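Local coordinates for iron binding protein FbpA (Mannheimia haemolytica, PDB 1Q35) that binds ferric iron in the periplasm, probably delivering it for uptake into the cell as a bacterial solute-binding protein, at residues Glu65-Ala69 / Asp70-Lys74. Numbering follows the deposited sequence.
Sequences EIVNA and DLAQK
The flat groups that meet here are peptide units: the carbonyls of Ile66 and Val67 at the end of helix 60-68 receive the N-H groups of Leu71 and Asp70. Leu71 N lies 3.2 Å from Ile66 O in a fairly straight bond. It is tilted 21° from the carbonyl plane. Asp70 N instead stands above the plane of the Val67 carbonyl, 3.1 Å from Val67 O. Val67 O also accepts a hydrogen bond from a water 2.9 Å away, and the same water accepts one from Ala72 N, so it bridges the helix end to the departing chain.

Apolar contacts run beside these bonds. Ile66 and Leu71 cross at about a right angle, CG2 of Ile66 lying 4.0 Å from CB of Leu71. Leu71 CG is anti to its own carbonyl carbon (chi1 -59°) and hence beside its backbone N, which leans the side chain back over Ala69, with CD1 3.8 Å from Ala69 CB. Farther along, Val67 CG2 touches Ala72 CB at 4.1 Å. Val40 of helix 40-46 packs against both Ile66 and Leu71, while the Asp70 carboxylate forms a salt bridge with Lys238.

Ala69 is the first residue to leave helical geometry, and Asp70 follows in the left-handed region with a positive phi of 60°. Together with the bonds Leu71 N to Ile66 O and Asp70 N to Val67 O, this identifies a Schellman motif with Asp70 as its C-prime residue, terminating helix 60-68.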
ATOM      1  N   GLU A  65       6.080 -11.643  -5.223  1.00 11.59           N
ATOM      2  CA  GLU A  65       5.877 -13.022  -4.775  1.00 12.21           C
ATOM      3  C   GLU A  65       5.140 -13.812  -5.860  1.00 12.23           C
ATOM      4  O   GLU A  65       5.528 -14.932  -6.205  1.00 12.94           O
ATOM      5  CB  GLU A  65       5.077 -13.070  -3.470  1.00 12.44           C
ATOM      6  CG  GLU A  65       4.856 -14.483  -2.939  1.00 13.65           C
ATOM      7  CD  GLU A  65       3.868 -14.555  -1.789  1.00 15.69           C
ATOM      8  OE1 GLU A  65       3.562 -15.687  -1.347  1.00 18.52           O
ATOM      9  OE2 GLU A  65       3.393 -13.494  -1.324  1.00 17.05           O
ATOM     10  N   ILE A  66       4.083 -13.214  -6.398  1.00 12.08           N
ATOM     11  CA  ILE A  66       3.253 -13.852  -7.418  1.00 12.34           C
ATOM     12  C   ILE A  66       4.033 -14.037  -8.716  1.00 12.44           C
ATOM     13  O   ILE A  66       4.042 -15.125  -9.303  1.00 12.68           O
ATOM     14  CB  ILE A  66       1.965 -13.014  -7.650  1.00 12.63           C
ATOM     15  CG1 ILE A  66       1.073 -13.052  -6.404  1.00 13.03           C
ATOM     16  CG2 ILE A  66       1.199 -13.512  -8.872  1.00 12.64           C
ATOM     17  CD1 ILE A  66       0.080 -11.913  -6.312  1.00 13.89           C
ATOM     18  N   VAL A  67       4.703 -12.980  -9.150  1.00 12.48           N
ATOM     19  CA  VAL A  67       5.433 -12.986 -10.409  1.00 13.05           C
ATOM     20  C   VAL A  67       6.635 -13.938 -10.343  1.00 13.63           C
ATOM     21  O   VAL A  67       6.861 -14.712 -11.281  1.00 14.05           O
ATOM     22  CB  VAL A  67       5.849 -11.549 -10.789  1.00 13.01           C
ATOM     23  CG1 VAL A  67       6.811 -11.533 -11.970  1.00 13.40           C
ATOM     24  CG2 VAL A  67       4.601 -10.720 -11.108  1.00 13.19           C
ATOM     25  N   ASN A  68       7.371 -13.911  -9.232  1.00 14.32           N
ATOM     26  CA  ASN A  68       8.527 -14.793  -9.028  1.00 15.22           C
ATOM     27  C   ASN A  68       8.146 -16.266  -8.967  1.00 15.71           C
ATOM     28  O   ASN A  68       8.959 -17.129  -9.311  1.00 16.42           O
ATOM     29  CB  ASN A  68       9.273 -14.454  -7.730  1.00 15.34           C
ATOM     30  CG  ASN A  68      10.028 -13.134  -7.798  1.00 15.97           C
ATOM     31  OD1 ASN A  68      10.259 -12.580  -8.868  1.00 17.29           O
ATOM     32  ND2 ASN A  68      10.410 -12.623  -6.626  1.00 16.18           N
ATOM     33  N   ALA A  69       6.924 -16.549  -8.524  1.00 16.09           N
ATOM     34  CA  ALA A  69       6.407 -17.917  -8.447  1.00 16.46           C
ATOM     35  C   ALA A  69       5.843 -18.406  -9.789  1.00 16.67           C
ATOM     36  O   ALA A  69       5.251 -19.487  -9.853  1.00 17.09           O
ATOM     37  CB  ALA A  69       5.343 -18.011  -7.363  1.00 16.51           C
ATOM     38  N   ASP A  70       6.034 -17.622 -10.851  1.00 16.55           N
ATOM     39  CA  ASP A  70       5.562 -17.967 -12.195  1.00 16.73           C
ATOM     40  C   ASP A  70       4.042 -18.130 -12.249  1.00 16.18           C
ATOM     41  O   ASP A  70       3.526 -18.986 -12.968  1.00 16.34           O
ATOM     42  CB  ASP A  70       6.262 -19.236 -12.708  1.00 17.28           C
ATOM     43  CG  ASP A  70       5.944 -19.534 -14.157  1.00 19.06           C
ATOM     44  OD1 ASP A  70       5.913 -18.585 -14.972  1.00 20.78           O
ATOM     45  OD2 ASP A  70       5.699 -20.691 -14.569  1.00 21.40           O
ATOM     46  N   LEU A  71       3.328 -17.295 -11.501  1.00 15.47           N
ATOM     47  CA  LEU A  71       1.871 -17.368 -11.439  1.00 15.36           C
ATOM     48  C   LEU A  71       1.193 -16.274 -12.258  1.00 14.77           C
ATOM     49  O   LEU A  71      -0.029 -16.195 -12.273  1.00 15.13           O
ATOM     50  CB  LEU A  71       1.405 -17.301  -9.985  1.00 15.61           C
ATOM     51  CG  LEU A  71       1.952 -18.407  -9.084  1.00 16.97           C
ATOM     52  CD1 LEU A  71       1.572 -18.146  -7.642  1.00 17.86           C
ATOM     53  CD2 LEU A  71       1.447 -19.771  -9.532  1.00 17.47           C
ATOM     54  N   ALA A  72       1.987 -15.446 -12.937  1.00 14.30           N
ATOM     55  CA  ALA A  72       1.480 -14.379 -13.794  1.00 14.34           C
ATOM     56  C   ALA A  72       1.759 -14.698 -15.256  1.00 14.19           C
ATOM     57  O   ALA A  72       2.423 -15.689 -15.568  1.00 14.70           O
ATOM     58  CB  ALA A  72       2.143 -13.067 -13.427  1.00 14.50           C
ATOM     59  N   GLN A  73       1.261 -13.845 -16.143  1.00 13.76           N
ATOM     60  CA  GLN A  73       1.631 -13.894 -17.557  1.00 13.84           C
ATOM     61  C   GLN A  73       1.874 -12.501 -18.119  1.00 13.80           C
ATOM     62  O   GLN A  73       1.393 -11.499 -17.579  1.00 13.58           O
ATOM     63  CB  GLN A  73       0.575 -14.631 -18.387  1.00 14.15           C
ATOM     64  CG  GLN A  73      -0.814 -14.015 -18.382  1.00 14.58           C
ATOM     65  CD  GLN A  73      -1.736 -14.729 -19.358  1.00 15.22           C
ATOM     66  OE1 GLN A  73      -1.472 -14.745 -20.564  1.00 17.92           O
ATOM     67  NE2 GLN A  73      -2.788 -15.345 -18.847  1.00 13.89           N
ATOM     68  N   LYS A  74       2.619 -12.452 -19.218  1.00 14.13           N
ATOM     69  CA  LYS A  74       2.993 -11.204 -19.859  1.00 14.51           C
ATOM     70  C   LYS A  74       1.835 -10.620 -20.654  1.00 14.65           C
ATOM     71  O   LYS A  74       1.192 -11.321 -21.440  1.00 15.06           O
ATOM     72  CB  LYS A  74       4.189 -11.424 -20.786  1.00 14.88           C
ATOM     73  CG  LYS A  74       5.443 -11.868 -20.058  1.00 16.45           C
ATOM     74  CD  LYS A  74       6.555 -12.255 -21.019  1.00 18.96           C
ATOM     75  CE  LYS A  74       7.126 -11.053 -21.743  1.00 20.58           C
ATOM     76  NZ  LYS A  74       8.546 -11.281 -22.143  1.00 22.20           N
TER
HETATM   77  O   HOH W   1       4.939 -14.922 -13.388  1.00 16.53           O